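Local coordinates for protein snaclec convulxin subunit alpha (Crotalus durissus, PDB 1UMR) that activates platelets as a venom lectin by binding the collagen receptor glycoprotein VI, and indirectly activates integrin alpha-IIb/beta-3, at residues A[76-80]-A[81-85]. Numbering follows the deposited sequence.
Sequences NKEKQ and CSTKW
The side-chain NE2 of Q80 gives a nearly straight hydrogen bond to the backbone O of S82 (3.0 Å, 172° at the hydrogen), with the acceptor lying in the plane of the Q80 amide. A weak second bond from the same nitrogen reaches the carboxylate of D94. On its other arm the amide accepts the backbone N-H of S82, which comes in tilted 32° from the carbonyl plane; OE1 and this N are modelled at a doubtful 2.5 Å, so the one amide appears to serve both the N-H and the C=O of S82. With CG between the backbone N and the carbonyl carbon (chi1 61°) and a second bend at chi2, the Q80 side chain curls back along the backbone N of C81 to reach S82. All this lies in the long loop between strands 67-74 and 104-108 of the C-type lectin fold, which in snaclecs is exchanged between the alpha and beta subunits. There C81 forms a disulfide with a cysteine of subunit beta, and N76 makes van der Waals contact with the sulfur, CG to SG being 3.7 Å. The hydroxyl of S82 donates to the backbone O of K84, OG to O 2.8 Å, and is also hydrogen-bonded to a basic side chain of the neighbouring beta subunit.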
loop_
_atom_site.group_PDB
_atom_site.type_symbol
_atom_site.label_atom_id
_atom_site.label_comp_id
_atom_site.label_asym_id
_atom_site.label_seq_id
_atom_site.Cartn_x
_atom_site.Cartn_y
_atom_site.Cartn_z
ATOM N N ASN A 76 -31.869 12.020 -24.921
ATOM C CA ASN A 76 -31.381 13.419 -24.843
ATOM C C ASN A 76 -32.157 14.262 -25.799
ATOM O O ASN A 76 -32.477 13.830 -26.918
ATOM C CB ASN A 76 -29.945 13.485 -25.297
ATOM C CG ASN A 76 -29.069 12.531 -24.579
ATOM O OD1 ASN A 76 -28.042 12.911 -23.944
ATOM N ND2 ASN A 76 -29.344 11.289 -24.752
ATOM N N LYS A 77 -32.369 15.514 -25.405
ATOM C CA LYS A 77 -33.217 16.435 -26.125
ATOM C C LYS A 77 -32.412 17.214 -27.181
ATOM O O LYS A 77 -32.962 17.522 -28.191
ATOM C CB LYS A 77 -33.876 17.318 -25.114
ATOM C CG LYS A 77 -34.806 16.504 -24.191
ATOM C CD LYS A 77 -35.470 17.370 -23.126
ATOM C CE LYS A 77 -36.640 16.671 -22.454
ATOM N NZ LYS A 77 -37.091 17.558 -21.364
ATOM N N GLU A 78 -31.105 17.440 -26.949
ATOM C CA GLU A 78 -30.162 18.047 -27.875
ATOM C C GLU A 78 -30.086 17.173 -29.137
ATOM O O GLU A 78 -30.355 15.998 -29.075
ATOM C CB GLU A 78 -28.731 18.108 -27.242
ATOM C CG GLU A 78 -28.643 18.480 -25.752
ATOM C CD GLU A 78 -28.710 17.234 -24.839
ATOM O OE1 GLU A 78 -29.816 16.962 -24.360
ATOM O OE2 GLU A 78 -27.684 16.496 -24.594
ATOM N N LYS A 79 -29.625 17.766 -30.236
ATOM C CA LYS A 79 -29.462 17.173 -31.565
ATOM C C LYS A 79 -28.553 16.025 -31.630
ATOM O O LYS A 79 -28.837 15.059 -32.333
ATOM C CB LYS A 79 -28.989 18.225 -32.603
ATOM C CG LYS A 79 -30.104 19.180 -33.149
ATOM C CD LYS A 79 -29.613 20.300 -34.042
ATOM C CE LYS A 79 -30.827 21.083 -34.499
ATOM N NZ LYS A 79 -30.488 22.491 -34.607
ATOM N N GLN A 80 -27.463 16.093 -30.890
ATOM C CA GLN A 80 -26.540 14.978 -30.838
ATOM C C GLN A 80 -26.028 15.117 -29.432
ATOM O O GLN A 80 -26.510 16.017 -28.754
ATOM C CB GLN A 80 -25.455 15.069 -31.932
ATOM C CG GLN A 80 -24.459 16.290 -31.976
ATOM C CD GLN A 80 -23.660 16.433 -30.719
ATOM O OE1 GLN A 80 -22.975 15.510 -30.325
ATOM N NE2 GLN A 80 -23.860 17.539 -30.006
ATOM N N CYS A 81 -25.096 14.267 -28.966
ATOM C CA CYS A 81 -24.973 14.048 -27.523
ATOM C C CYS A 81 -23.611 14.401 -27.014
ATOM O O CYS A 81 -23.352 14.233 -25.811
ATOM C CB CYS A 81 -25.225 12.575 -27.104
ATOM S SG CYS A 81 -26.872 12.053 -27.470
ATOM N N SER A 82 -22.766 14.920 -27.873
ATOM C CA SER A 82 -21.547 15.594 -27.346
ATOM C C SER A 82 -21.909 16.944 -26.745
ATOM O O SER A 82 -22.361 17.839 -27.456
ATOM C CB SER A 82 -20.496 15.788 -28.448
ATOM O OG SER A 82 -19.217 16.018 -27.841
ATOM N N THR A 83 -21.665 17.124 -25.456
ATOM C CA THR A 83 -22.006 18.397 -24.795
ATOM C C THR A 83 -20.791 19.266 -24.735
ATOM O O THR A 83 -20.889 20.480 -24.422
ATOM C CB THR A 83 -22.551 18.152 -23.303
ATOM O OG1 THR A 83 -21.607 17.417 -22.479
ATOM C CG2 THR A 83 -23.799 17.246 -23.305
ATOM N N LYS A 84 -19.632 18.648 -25.005
ATOM C CA LYS A 84 -18.406 19.426 -25.143
ATOM C C LYS A 84 -17.648 19.298 -26.444
ATOM O O LYS A 84 -17.665 18.250 -27.171
ATOM C CB LYS A 84 -17.449 19.073 -24.057
ATOM C CG LYS A 84 -17.897 19.622 -22.769
ATOM C CD LYS A 84 -16.857 19.354 -21.699
ATOM C CE LYS A 84 -17.459 19.983 -20.359
ATOM N NZ LYS A 84 -18.643 20.991 -20.563
ATOM N N TRP A 85 -17.003 20.406 -26.769
ATOM C CA TRP A 85 -16.091 20.410 -27.930
ATOM C C TRP A 85 -14.669 20.050 -27.416
ATOM O O TRP A 85 -14.406 20.096 -26.214
ATOM C CB TRP A 85 -15.979 21.809 -28.530
ATOM C CG TRP A 85 -17.234 22.420 -29.105
ATOM C CD1 TRP A 85 -18.103 23.256 -28.477
ATOM C CD2 TRP A 85 -17.664 22.302 -30.451
ATOM N NE1 TRP A 85 -19.106 23.594 -29.342
ATOM C CE2 TRP A 85 -18.849 23.044 -30.569
ATOM C CE3 TRP A 85 -17.127 21.659 -31.604
ATOM C CZ2 TRP A 85 -19.579 23.160 -31.799
ATOM C CZ3 TRP A 85 -17.875 21.726 -32.795
ATOM C CH2 TRP A 85 -19.046 22.545 -32.906
#